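Local coordinates for protein exoenzyme S (Pseudomonas aeruginosa, PDB 6GN8) that probably acts as a secreted bifunctional toxin, combining GTPase activation with ADP-ribosyl transfer, the latter being the activity of the part held in this chain, at residues C[91-96]-C[130-135]; C[139-144]-C[168-173]; C[31-36]-C[56-61]; C[99-104]-C[198-203]; C[69-74]-C[79-84]. The protein carries 2 engineered substitutions. One frame throughout, in Å; residues are numbered along the deposited sequence. Where two conformers were deposited one is given.

Contact 1 (C[91-96]-C[130-135]); sequences GMSAAF and DGYLST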
# COMPACT_ATOMS: atom_id res chain seq x y z
N GLY C 91 -31.60 -31.53 -1.65
CA GLY C 91 -31.41 -31.59 -0.20
C GLY C 91 -30.13 -30.89 0.24
O GLY C 91 -30.10 -30.25 1.29
N MET C 92 -29.08 -31.00 -0.57
CA MET C 92 -27.80 -30.35 -0.29
C MET C 92 -27.89 -28.87 -0.57
O MET C 92 -27.43 -28.11 0.26
CB MET C 92 -26.65 -30.98 -1.06
CG MET C 92 -26.29 -32.36 -0.51
SD MET C 92 -24.83 -33.06 -1.33
CE MET C 92 -25.45 -33.32 -2.79
N SER C 93 -28.53 -28.45 -1.69
CA SER C 93 -28.76 -27.03 -2.03
C SER C 93 -29.52 -26.32 -0.91
O SER C 93 -29.10 -25.25 -0.49
CB SER C 93 -29.53 -26.88 -3.33
OG SER C 93 -28.79 -27.36 -4.44
N ALA C 94 -30.61 -26.92 -0.41
CA ALA C 94 -31.43 -26.36 0.68
C ALA C 94 -30.59 -26.17 1.96
O ALA C 94 -30.70 -25.12 2.60
CB ALA C 94 -32.63 -27.27 0.95
N ALA C 95 -29.72 -27.16 2.28
CA ALA C 95 -28.81 -27.16 3.42
C ALA C 95 -27.83 -25.98 3.35
O ALA C 95 -27.54 -25.40 4.40
CB ALA C 95 -28.02 -28.48 3.48
N PHE C 96 -27.32 -25.64 2.14
CA PHE C 96 -26.40 -24.51 1.97
C PHE C 96 -27.16 -23.18 2.07
O PHE C 96 -26.61 -22.19 2.58
CB PHE C 96 -25.62 -24.62 0.64
CG PHE C 96 -24.48 -25.62 0.67
CD1 PHE C 96 -23.26 -25.30 1.25
CD2 PHE C 96 -24.62 -26.88 0.08
CE1 PHE C 96 -22.22 -26.23 1.31
CE2 PHE C 96 -23.58 -27.82 0.14
CZ PHE C 96 -22.38 -27.48 0.75
N ASP C 130 -17.82 -27.82 -10.83
CA ASP C 130 -19.25 -28.00 -11.11
C ASP C 130 -19.90 -28.93 -10.08
O ASP C 130 -21.10 -28.81 -9.81
CB ASP C 130 -19.50 -28.50 -12.54
CG ASP C 130 -19.42 -27.43 -13.61
OD1 ASP C 130 -19.29 -26.22 -13.24
OD2 ASP C 130 -19.50 -27.78 -14.80
N GLY C 131 -19.10 -29.84 -9.53
CA GLY C 131 -19.56 -30.73 -8.47
C GLY C 131 -19.42 -30.07 -7.12
O GLY C 131 -18.89 -28.97 -7.01
N TYR C 132 -19.89 -30.75 -6.06
CA TYR C 132 -19.70 -30.26 -4.69
C TYR C 132 -18.21 -30.45 -4.34
O TYR C 132 -17.56 -31.33 -4.92
CB TYR C 132 -20.62 -31.01 -3.71
CG TYR C 132 -22.07 -30.64 -3.88
CD1 TYR C 132 -22.88 -31.32 -4.78
CD2 TYR C 132 -22.63 -29.60 -3.15
CE1 TYR C 132 -24.21 -30.93 -4.99
CE2 TYR C 132 -23.96 -29.21 -3.34
CZ TYR C 132 -24.75 -29.90 -4.25
OH TYR C 132 -26.06 -29.55 -4.42
N LEU C 133 -17.67 -29.60 -3.46
CA LEU C 133 -16.26 -29.67 -3.07
C LEU C 133 -16.08 -30.18 -1.62
O LEU C 133 -16.28 -29.45 -0.63
CB LEU C 133 -15.57 -28.30 -3.24
CG LEU C 133 -14.04 -28.33 -3.30
CD1 LEU C 133 -13.56 -28.69 -4.70
CD2 LEU C 133 -13.45 -26.99 -2.92
N SER C 134 -15.71 -31.44 -1.53
CA SER C 134 -15.42 -32.12 -0.28
C SER C 134 -13.98 -31.79 0.14
O SER C 134 -13.02 -31.89 -0.64
CB SER C 134 -15.61 -33.63 -0.43
OG SER C 134 -16.87 -33.94 -1.01
N THR C 135 -13.87 -31.33 1.36
CA THR C 135 -12.58 -31.03 1.97
C THR C 135 -12.64 -31.72 3.33
O THR C 135 -13.71 -32.14 3.77
CB THR C 135 -12.30 -29.52 2.00
OG1 THR C 135 -13.17 -28.90 2.93
CG2 THR C 135 -12.44 -28.83 0.64

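Contact 2 (C[139-144]-C[168-173]); sequences PGVARS and KNAKAI. Engineered in segment 168-173: Ala170 (natural residue Glu), Ala172 (natural residue Glu).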
# COMPACT_ATOMS: atom_id res chain seq x y z
N PRO C 139 -5.56 -33.28 8.14
CA PRO C 139 -4.56 -33.17 7.04
C PRO C 139 -4.08 -34.52 6.48
O PRO C 139 -3.74 -34.62 5.30
CB PRO C 139 -3.39 -32.40 7.68
CG PRO C 139 -3.93 -31.82 8.96
CD PRO C 139 -5.01 -32.77 9.41
N GLY C 140 -4.09 -35.55 7.34
CA GLY C 140 -3.65 -36.91 7.05
C GLY C 140 -4.40 -37.63 5.96
O GLY C 140 -3.78 -38.12 5.00
N VAL C 141 -5.75 -37.70 6.07
CA VAL C 141 -6.63 -38.38 5.09
C VAL C 141 -6.64 -37.61 3.71
O VAL C 141 -7.40 -37.98 2.81
CB VAL C 141 -8.07 -38.68 5.63
CG1 VAL C 141 -8.04 -39.72 6.75
CG2 VAL C 141 -8.79 -37.42 6.08
N ALA C 142 -5.74 -36.58 3.56
CA ALA C 142 -5.50 -35.78 2.35
C ALA C 142 -4.09 -36.09 1.74
O ALA C 142 -3.99 -37.03 0.94
CB ALA C 142 -5.66 -34.29 2.65
N ARG C 143 -3.01 -35.37 2.16
CA ARG C 143 -1.64 -35.49 1.61
C ARG C 143 -0.84 -36.75 2.13
O ARG C 143 -1.08 -37.18 3.26
CB ARG C 143 -0.84 -34.18 1.84
CG ARG C 143 0.22 -34.17 2.94
CD ARG C 143 0.31 -32.82 3.62
NE ARG C 143 -0.97 -32.47 4.24
CZ ARG C 143 -1.77 -31.49 3.83
NH1 ARG C 143 -2.92 -31.27 4.44
NH2 ARG C 143 -1.42 -30.73 2.80
N SER C 144 0.10 -37.32 1.32
CA SER C 144 0.51 -36.90 -0.04
C SER C 144 0.74 -38.08 -1.02
O SER C 144 0.75 -37.84 -2.24
CB SER C 144 1.79 -36.05 0.03
OG SER C 144 2.93 -36.77 0.46
N LYS C 168 -13.21 -42.93 8.26
CA LYS C 168 -11.77 -42.64 8.40
C LYS C 168 -11.54 -41.36 9.21
O LYS C 168 -10.45 -40.77 9.15
CB LYS C 168 -11.11 -42.58 7.02
CG LYS C 168 -10.95 -43.97 6.42
CD LYS C 168 -10.68 -43.96 4.93
CE LYS C 168 -10.49 -45.38 4.44
NZ LYS C 168 -10.67 -45.50 2.96
N ASN C 169 -12.56 -40.96 10.00
CA ASN C 169 -12.61 -39.74 10.81
C ASN C 169 -12.08 -38.54 9.98
O ASN C 169 -11.26 -37.75 10.44
CB ASN C 169 -11.85 -39.94 12.13
CG ASN C 169 -11.93 -38.78 13.10
OD1 ASN C 169 -13.01 -38.21 13.37
ND2 ASN C 169 -10.78 -38.41 13.62
N ALA C 170 -12.59 -38.42 8.74
CA ALA C 170 -12.14 -37.36 7.82
C ALA C 170 -12.61 -35.96 8.22
O ALA C 170 -12.05 -34.98 7.76
CB ALA C 170 -12.60 -37.68 6.40
N LYS C 171 -13.63 -35.86 9.09
CA LYS C 171 -14.20 -34.59 9.57
C LYS C 171 -14.38 -33.64 8.37
O LYS C 171 -13.68 -32.63 8.23
CB LYS C 171 -13.32 -33.97 10.70
CG LYS C 171 -13.09 -34.89 11.92
CD LYS C 171 -12.05 -34.28 12.90
CE LYS C 171 -10.63 -34.27 12.36
NZ LYS C 171 -9.65 -33.72 13.32
N ALA C 172 -15.27 -34.04 7.45
CA ALA C 172 -15.46 -33.33 6.19
C ALA C 172 -16.21 -32.02 6.32
O ALA C 172 -17.18 -31.88 7.07
CB ALA C 172 -16.17 -34.23 5.18
N ILE C 173 -15.74 -31.07 5.55
CA ILE C 173 -16.38 -29.78 5.39
C ILE C 173 -16.66 -29.67 3.90
O ILE C 173 -15.74 -29.77 3.09
CB ILE C 173 -15.63 -28.58 6.01
CG1 ILE C 173 -15.67 -28.70 7.55
CG2 ILE C 173 -16.27 -27.24 5.54
CD1 ILE C 173 -14.96 -27.65 8.36

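Contact 3 (C[31-36]-C[56-61]); sequences GLVKRF and EVMALG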
# COMPACT_ATOMS: atom_id res chain seq x y z
N GLY C 31 -39.49 -38.18 -0.24
CA GLY C 31 -38.92 -38.54 -1.54
C GLY C 31 -37.63 -39.33 -1.41
O GLY C 31 -37.46 -40.34 -2.09
N LEU C 32 -36.74 -38.89 -0.48
CA LEU C 32 -35.47 -39.52 -0.16
C LEU C 32 -35.67 -40.91 0.50
O LEU C 32 -34.93 -41.84 0.17
CB LEU C 32 -34.63 -38.61 0.76
CG LEU C 32 -33.98 -37.39 0.08
CD1 LEU C 32 -33.59 -36.36 1.11
CD2 LEU C 32 -32.76 -37.78 -0.80
N VAL C 33 -36.67 -41.06 1.39
CA VAL C 33 -36.95 -42.35 2.06
C VAL C 33 -37.60 -43.32 1.05
O VAL C 33 -37.24 -44.50 1.02
CB VAL C 33 -37.80 -42.22 3.36
CG1 VAL C 33 -38.10 -43.60 3.97
CG2 VAL C 33 -37.10 -41.33 4.38
N LYS C 34 -38.50 -42.82 0.20
CA LYS C 34 -39.14 -43.65 -0.83
C LYS C 34 -38.08 -44.22 -1.77
O LYS C 34 -38.14 -45.40 -2.09
CB LYS C 34 -40.19 -42.85 -1.63
CG LYS C 34 -41.51 -42.63 -0.91
CD LYS C 34 -42.35 -41.58 -1.64
CE LYS C 34 -43.67 -41.28 -0.98
NZ LYS C 34 -44.52 -40.41 -1.84
N ARG C 35 -37.10 -43.37 -2.17
CA ARG C 35 -36.05 -43.69 -3.13
C ARG C 35 -34.88 -44.48 -2.55
O ARG C 35 -34.42 -45.39 -3.22
CB ARG C 35 -35.52 -42.39 -3.78
CG ARG C 35 -34.39 -42.53 -4.80
CD ARG C 35 -34.74 -43.46 -5.96
NE ARG C 35 -33.66 -43.50 -6.95
CZ ARG C 35 -32.58 -44.29 -6.88
NH1 ARG C 35 -32.41 -45.09 -5.84
NH2 ARG C 35 -31.67 -44.26 -7.84
N PHE C 36 -34.36 -44.09 -1.38
CA PHE C 36 -33.19 -44.74 -0.80
C PHE C 36 -33.48 -45.60 0.42
O PHE C 36 -32.55 -46.19 0.94
CB PHE C 36 -32.11 -43.71 -0.43
CG PHE C 36 -31.60 -42.96 -1.62
CD1 PHE C 36 -30.71 -43.56 -2.51
CD2 PHE C 36 -32.03 -41.66 -1.89
CE1 PHE C 36 -30.27 -42.88 -3.65
CE2 PHE C 36 -31.57 -40.97 -3.01
CZ PHE C 36 -30.69 -41.58 -3.88
N GLU C 56 -32.27 -32.61 4.58
CA GLU C 56 -30.91 -32.09 4.41
C GLU C 56 -29.88 -33.01 5.05
O GLU C 56 -28.86 -33.29 4.43
CB GLU C 56 -30.82 -30.67 4.99
CG GLU C 56 -31.56 -29.66 4.15
CD GLU C 56 -32.13 -28.45 4.86
OE1 GLU C 56 -31.58 -28.03 5.90
OE2 GLU C 56 -33.14 -27.92 4.35
N VAL C 57 -30.14 -33.47 6.29
CA VAL C 57 -29.27 -34.37 7.05
C VAL C 57 -29.14 -35.70 6.28
O VAL C 57 -28.02 -36.17 6.11
CB VAL C 57 -29.78 -34.54 8.52
CG1 VAL C 57 -29.01 -35.63 9.27
CG2 VAL C 57 -29.69 -33.22 9.28
N MET C 58 -30.25 -36.26 5.76
CA MET C 58 -30.18 -37.49 4.95
C MET C 58 -29.44 -37.25 3.62
O MET C 58 -28.62 -38.08 3.25
CB MET C 58 -31.59 -38.05 4.66
CG MET C 58 -32.37 -38.51 5.90
SD MET C 58 -33.90 -39.35 5.42
CE MET C 58 -34.84 -38.00 4.72
N ALA C 59 -29.72 -36.13 2.92
CA ALA C 59 -29.04 -35.83 1.64
C ALA C 59 -27.51 -35.66 1.82
O ALA C 59 -26.73 -36.20 1.02
CB ALA C 59 -29.63 -34.60 0.99
N LEU C 60 -27.09 -34.91 2.88
CA LEU C 60 -25.68 -34.68 3.21
C LEU C 60 -25.00 -36.01 3.56
O LEU C 60 -23.88 -36.24 3.14
CB LEU C 60 -25.53 -33.64 4.35
CG LEU C 60 -25.85 -32.16 4.02
CD1 LEU C 60 -26.20 -31.38 5.28
CD2 LEU C 60 -24.69 -31.47 3.32
N GLY C 61 -25.72 -36.89 4.27
CA GLY C 61 -25.23 -38.22 4.65
C GLY C 61 -25.03 -39.15 3.47
O GLY C 61 -23.98 -39.79 3.33

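Contact 4 (C[99-104]-C[198-203]); sequences SGQAEQ and LEEAAL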
# COMPACT_ATOMS: atom_id res chain seq x y z
N SER C 99 -27.55 -22.48 5.80
CA SER C 99 -26.28 -22.38 6.49
C SER C 99 -25.63 -21.02 6.47
O SER C 99 -25.25 -20.54 7.54
CB SER C 99 -25.30 -23.42 5.96
OG SER C 99 -25.75 -24.70 6.37
N GLY C 100 -25.43 -20.44 5.29
CA GLY C 100 -24.73 -19.16 5.16
C GLY C 100 -23.26 -19.23 5.58
O GLY C 100 -22.66 -20.31 5.62
N GLN C 101 -22.67 -18.05 5.92
CA GLN C 101 -21.27 -17.91 6.32
C GLN C 101 -21.05 -18.13 7.84
O GLN C 101 -21.77 -17.56 8.66
CB GLN C 101 -20.73 -16.52 5.92
CG GLN C 101 -20.59 -16.30 4.40
CD GLN C 101 -19.36 -15.52 3.98
OE1 GLN C 101 -18.67 -14.86 4.78
NE2 GLN C 101 -19.03 -15.57 2.69
N ALA C 102 -20.03 -18.93 8.20
CA ALA C 102 -19.61 -19.20 9.59
C ALA C 102 -18.91 -17.96 10.20
O ALA C 102 -18.45 -17.09 9.46
CB ALA C 102 -18.69 -20.41 9.64
N GLU C 103 -18.84 -17.90 11.55
CA GLU C 103 -18.26 -16.78 12.31
C GLU C 103 -16.75 -16.62 12.08
O GLU C 103 -16.23 -15.50 12.19
CB GLU C 103 -18.54 -16.93 13.82
CG GLU C 103 -19.44 -15.84 14.39
CD GLU C 103 -19.54 -15.81 15.90
OE1 GLU C 103 -20.37 -16.56 16.47
OE2 GLU C 103 -18.79 -15.01 16.53
N GLN C 104 -16.04 -17.74 11.78
CA GLN C 104 -14.59 -17.72 11.54
C GLN C 104 -14.24 -18.48 10.26
O GLN C 104 -15.02 -19.31 9.78
CB GLN C 104 -13.81 -18.30 12.74
CG GLN C 104 -13.79 -17.43 14.00
CD GLN C 104 -13.95 -18.22 15.29
OE1 GLN C 104 -14.26 -19.41 15.31
NE2 GLN C 104 -13.75 -17.54 16.42
N LEU C 198 -6.44 -22.40 -2.03
CA LEU C 198 -7.68 -21.84 -2.56
C LEU C 198 -8.38 -21.06 -1.50
O LEU C 198 -8.35 -21.41 -0.32
CB LEU C 198 -8.65 -22.93 -3.07
CG LEU C 198 -8.20 -23.88 -4.16
CD1 LEU C 198 -9.19 -25.05 -4.29
CD2 LEU C 198 -8.11 -23.17 -5.50
N GLU C 199 -9.09 -20.03 -1.92
CA GLU C 199 -9.86 -19.24 -0.99
C GLU C 199 -11.25 -18.97 -1.58
O GLU C 199 -11.35 -18.71 -2.77
CB GLU C 199 -9.10 -17.95 -0.65
CG GLU C 199 -9.92 -16.90 0.07
CD GLU C 199 -9.30 -15.52 0.04
OE1 GLU C 199 -9.05 -15.00 -1.07
OE2 GLU C 199 -9.06 -14.97 1.13
N GLU C 200 -12.31 -19.06 -0.75
CA GLU C 200 -13.68 -18.74 -1.16
C GLU C 200 -13.68 -17.28 -1.61
O GLU C 200 -13.36 -16.41 -0.80
CB GLU C 200 -14.63 -18.96 0.02
CG GLU C 200 -16.09 -19.07 -0.35
CD GLU C 200 -17.01 -19.07 0.85
OE1 GLU C 200 -18.11 -18.48 0.76
OE2 GLU C 200 -16.62 -19.64 1.90
N ALA C 201 -13.94 -17.03 -2.92
CA ALA C 201 -13.93 -15.67 -3.51
C ALA C 201 -14.75 -14.66 -2.68
O ALA C 201 -14.27 -13.55 -2.40
CB ALA C 201 -14.44 -15.71 -4.94
N ALA C 202 -15.93 -15.10 -2.20
CA ALA C 202 -16.88 -14.33 -1.37
C ALA C 202 -16.30 -13.84 -0.01
O ALA C 202 -16.99 -13.10 0.70
CB ALA C 202 -18.13 -15.16 -1.12
N LEU C 203 -15.05 -14.25 0.35
CA LEU C 203 -14.41 -13.81 1.60
C LEU C 203 -13.92 -12.35 1.54
O LEU C 203 -13.99 -11.62 2.55
CB LEU C 203 -13.24 -14.73 1.98
CG LEU C 203 -13.60 -16.02 2.70
CD1 LEU C 203 -12.36 -16.80 3.09
CD2 LEU C 203 -14.43 -15.75 3.92

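Contact 5 (C[69-74]-C[79-84]); sequences ADLNRA and QELDAG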
# COMPACT_ATOMS: atom_id res chain seq x y z
N ALA C 69 -19.38 -39.73 -5.36
CA ALA C 69 -18.70 -40.17 -6.57
C ALA C 69 -19.64 -40.11 -7.78
O ALA C 69 -19.35 -39.38 -8.72
CB ALA C 69 -18.12 -41.56 -6.38
N ASP C 70 -20.79 -40.79 -7.71
CA ASP C 70 -21.71 -40.77 -8.85
C ASP C 70 -22.32 -39.36 -9.10
O ASP C 70 -22.36 -38.93 -10.27
CB ASP C 70 -22.81 -41.85 -8.71
CG ASP C 70 -23.83 -41.62 -7.60
OD1 ASP C 70 -24.83 -40.91 -7.85
OD2 ASP C 70 -23.65 -42.18 -6.50
N LEU C 71 -22.75 -38.63 -8.03
CA LEU C 71 -23.37 -37.31 -8.18
C LEU C 71 -22.43 -36.27 -8.84
O LEU C 71 -22.81 -35.67 -9.86
CB LEU C 71 -23.93 -36.76 -6.85
CG LEU C 71 -24.52 -35.34 -6.89
CD1 LEU C 71 -25.73 -35.25 -7.83
CD2 LEU C 71 -24.94 -34.90 -5.54
N ASN C 72 -21.23 -36.08 -8.27
CA ASN C 72 -20.21 -35.13 -8.75
C ASN C 72 -19.74 -35.44 -10.18
O ASN C 72 -19.47 -34.50 -10.93
CB ASN C 72 -19.02 -35.09 -7.79
CG ASN C 72 -19.31 -34.30 -6.52
OD1 ASN C 72 -20.24 -33.48 -6.44
ND2 ASN C 72 -18.51 -34.51 -5.52
N ARG C 73 -19.68 -36.74 -10.55
CA ARG C 73 -19.32 -37.19 -11.90
C ARG C 73 -20.37 -36.68 -12.88
O ARG C 73 -20.03 -36.21 -13.96
CB ARG C 73 -19.23 -38.74 -11.92
CG ARG C 73 -18.92 -39.41 -13.26
CD ARG C 73 -18.70 -40.91 -13.09
NE ARG C 73 -19.94 -41.66 -12.89
CZ ARG C 73 -20.20 -42.45 -11.85
NH1 ARG C 73 -21.35 -43.11 -11.77
NH2 ARG C 73 -19.30 -42.60 -10.88
N ALA C 74 -21.66 -36.78 -12.50
CA ALA C 74 -22.78 -36.36 -13.34
C ALA C 74 -22.83 -34.82 -13.50
O ALA C 74 -23.08 -34.33 -14.60
CB ALA C 74 -24.09 -36.88 -12.79
N GLN C 79 -24.22 -34.26 -17.30
CA GLN C 79 -25.24 -35.28 -17.53
C GLN C 79 -26.49 -34.94 -16.74
O GLN C 79 -26.40 -34.30 -15.69
CB GLN C 79 -24.75 -36.68 -17.10
CG GLN C 79 -23.30 -37.04 -17.43
CD GLN C 79 -23.08 -37.36 -18.89
OE1 GLN C 79 -23.27 -38.49 -19.34
NE2 GLN C 79 -22.65 -36.37 -19.67
N GLU C 80 -27.64 -35.37 -17.24
CA GLU C 80 -28.91 -35.18 -16.53
C GLU C 80 -28.91 -36.10 -15.32
O GLU C 80 -28.49 -37.26 -15.41
CB GLU C 80 -30.10 -35.46 -17.45
CG GLU C 80 -31.43 -35.02 -16.87
CD GLU C 80 -32.46 -34.63 -17.90
OE1 GLU C 80 -32.33 -33.54 -18.49
OE2 GLU C 80 -33.41 -35.43 -18.13
N LEU C 81 -29.35 -35.57 -14.18
CA LEU C 81 -29.33 -36.35 -12.95
C LEU C 81 -30.49 -37.29 -12.87
O LEU C 81 -31.60 -36.88 -13.16
CB LEU C 81 -29.32 -35.40 -11.73
CG LEU C 81 -28.31 -34.25 -11.73
CD1 LEU C 81 -28.44 -33.45 -10.48
CD2 LEU C 81 -26.89 -34.74 -11.91
N ASP C 82 -30.28 -38.53 -12.42
CA ASP C 82 -31.41 -39.44 -12.23
C ASP C 82 -32.22 -38.96 -10.99
O ASP C 82 -31.80 -38.00 -10.34
CB ASP C 82 -30.97 -40.92 -12.14
CG ASP C 82 -30.04 -41.29 -11.01
OD1 ASP C 82 -30.48 -41.22 -9.83
OD2 ASP C 82 -28.90 -41.69 -11.29
N ALA C 83 -33.39 -39.57 -10.73
CA ALA C 83 -34.31 -39.17 -9.65
C ALA C 83 -33.61 -39.07 -8.28
O ALA C 83 -33.77 -38.06 -7.58
CB ALA C 83 -35.48 -40.16 -9.58
N GLY C 84 -32.84 -40.10 -7.94
CA GLY C 84 -32.05 -40.19 -6.71
C GLY C 84 -31.03 -39.07 -6.57
O GLY C 84 -30.98 -38.41 -5.52

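Contact 1 (C[91-96]-C[130-135])
Met92 leaves its helix with CG beside the backbone N (chi1 -72°), runs straight, then bends at chi3 (-69°), which brings the methyl down toward the Tyr132 ring. The result is a clear Met-aromatic contact: SD of Met92 stands 4.2 Å from the centroid of the Tyr132 ring and only 5° off its normal, so the sulfur is almost exactly above the centre. CE of Met92 adds a CH-pi contact over the same face, lying 3.5 Å from CE1 of Tyr132. Phe96, one helical turn on, runs alongside the tyrosine but points the opposite way, with its CE2 3.8 Å from CE2 of Tyr132 and the two rings meeting obliquely.

The hydroxyl end of the tyrosine lies in a polar setting. Its OH passes 3.7 Å from CB of Met92, and its hydrogen bonds are made with Asp89 OD1 and Lys177 NZ. Ser93 OG bonds instead to Asp89 O, one turn back in its own helix. Met92 and Phe96 thus pack on the ring, while Asp89 and Lys177 bond its hydroxyl.

Tyr132 immediately precedes strand 133-136 of the three-stranded antiparallel sheet, and its ring joins that sheet to helix 83-99; Leu71 and Tyr63 of helix 54-77 pack on Met92, while Ile159 of strand 159-160 packs on Phe96.

Contact 2 (C[139-144]-C[168-173])
Val141 is presented to Ala170 by a turn closed at one doubly held oxygen, Pro139 O, which accepts Ala142 N at 3.3 Å and, weakly, Arg143 N. Ala170 and Ala172, on the opposing segment, are engineered; the natural sequence has glutamate at both places, a spacing consistent with the ARTT (turn-turn) loop of the ADP-ribosyltransferase fold, which carries the Glu-X-Glu signature of arginine-specific members of the family.

What bridges the two loops is one branched residue. With chi1 at -67°, Val141 turns CG1 beside its backbone N and CG2 into the crowded position between N and carbonyl carbon, and the two methyls divide the opposing loop between them. CG2 of Val141 meets the methyl CB of Ala170 at 3.8 Å, an ordinary apolar touch. CG1 goes to the preceding part of the loop, around Lys168, whose side chain starts toward the valine but leads its amine away.

The surroundings are polar and largely at the surface. Ser136 OG bonds Ala170 O, Asn138 ND2 bonds Asn169 O, and Lys171 pairs with Leu137 through the backbone, so 168-173 is held to the chain just ahead of 139-144 by bonds that Val141 does not share. Across the contact, CG1 of Val141 ends 3.6 Å from the carbonyl oxygen O of Lys168.

Contact 3 (C[31-36]-C[56-61])
Leu32, Val33 and Met58 meet with no flat group between them; the ring of these helices, Phe36, lies to one side. One of its faces takes Arg35 CG, 3.7 Å above the plane of the Phe36 ring and offset toward the rim, and the ring also meets that of His67 with planes at about 75°. The contact proper is a packing of apolar side chains, one of them a methionine.

Met58 does most of the reaching. Its chain runs extended at chi2 and then bends at chi3 (-68°), which swings CE back between the two residues opposite. CE of Met58 touches CB of Leu32 at 4.0 Å, the two side chains lying side by side with their ends pointing contrary ways. The sulfur is used as well: SD of Met58 lies 3.9 Å from CG2 of Val33, the branch that stands beside the valine's backbone N. Leu32 extends its CD1 past the methionine to the smaller neighbour, coming within 4.3 Å of CB of Ala59.

The axes of helices 31-36 and 56-61 approach to 10.7 Å at an angle of 40°, a spacing bridged by the long side chains. Glu56 points away from this interface; its OE2 forms a salt bridge with Lys98 and its OE1 accepts Ser53 N, partners that would probably stabilise the charge of this buried carboxylate. Within the helical part of the ADP-ribosyltransferase domain, helix 24-36 thus lies against helix 54-77, with Leu87 of helix 83-99 on Leu32, and Glu41 and Ala40 of helix 38-41 packing on Val33 and Met58.

Contact 4 (C[99-104]-C[198-203])
Gln101 reaches across to Glu200, Ala202 and Leu203 with its terminal amide. NE2 of Gln101 comes to 3.6 Å from OE1 of Glu200, near enough for polar attraction but too far to count as a hydrogen bond, and the amide and carboxylate planes are turned 67° against each other. The same nitrogen lies 3.9 Å from CB of Ala202 and 3.8 Å from its carbonyl O. On the other branch of the amide, OE1 of Gln101 approaches CD2 of Leu203 at 4.4 Å. This is a loose, partly buried touch, exposed at Gln101 and Ala202, in which one long side chain crosses the gap between two segments far apart in sequence.

The carboxylate it approaches is secured by others. Glu200 carries CG anti to its backbone N (chi1 -163°) on an otherwise extended chain, and its two oxygens are engaged separately: OE1 with Ser157 OG, OE2 with Arg156 N. Both partners, on which Gln101 also packs, lie in the loop just beyond strand 149-155, the neighbour of strand 194-200 in the five-stranded mixed sheet of the ADP-ribosyltransferase domain. Glu200 ends its strand, and the 3-10 turn that follows is closed by Leu203 N on Glu200 O at 3.0 Å, which brings Ala202 toward the glutamine and lets the end of Leu203 approach it.

On the opposing side, Gly100 leaves helix 83-99 with a positive phi of 65°, turning the chain into the loop that carries Gln101. Farther out, Leu203 packs on an aromatic side chain of another protein chain.

Contact 5 (C[69-74]-C[79-84])
Ala74 and Leu81 form the tight part of this contact. CD2 of Leu81 sits 3.6 Å from CB of Ala74, while the other branch, CD1 of Leu81, turns to CD1 of Leu71 at 4.2 Å. Leu71 places its CG trans to the backbone N (chi1 177°), which directs the isopropyl end toward Leu81 although its CB starts off in another direction. Beside this apolar patch lies the bond that closes the turn: Gln79 N donates to Ala74 O over 2.9 Å, in the carbonyl plane but bent, with an N-H...O angle of 136°. The spacing of five residues matches the long bond of a Schellman motif at the end of helix 54-77.

The other side is looser and more open to solvent. Gln79 lays CG 3.9 Å from O of Ala74, then its chain leads away, and its NE2 makes a weak bond to Gln77 O. Asp82, also exposed, occupies the N-cap of helix 83-99; its OD1 takes a backbone N of the first turn, and Gln85 OE1 returns a bond to Asp82 N, the reciprocal pattern of a capping box. Gln85 NE2 in turn bonds Asp70 OD1, tying the cap to the preceding helix.

The chemistry follows this division. Apolar branches and one backbone bond hold the helices at their junction, whereas the carboxylates of Asp70 and Asp82, with OD1 of Asp70 5.4 Å from OD2 of Asp82, may disfavour one another slightly; amide donors, the positive end of helix 83-99 and a long, weak ion pair of Asp82 OD1 with Arg35 NH2 would probably offset that.

How the contacts relate
Contacts 1 and 3 are the buried pair, both relying on methionine: in contact 1 sulfur meets an aromatic ring between helix and sheet, in contact 3 sulfur and methyl pack on aliphatic side chains between helices. Contact 5 is partly buried and shares helix 54-77 with contact 3 and helix 83-99 with contact 1; Asn72 OD1 takes Tyr132 N. Contact 2 lies at the surface, yet adjoins contact 1 through the paired strands 133-136 and 172-175, where Thr135 OG1 bonds Ile173 O. Contact 4, polar and loose, takes up the chain where helix 83-99 ends, its segments alternating with those of contact 1. Among the five, only contact 5 has a hydrogen bond between its own segments.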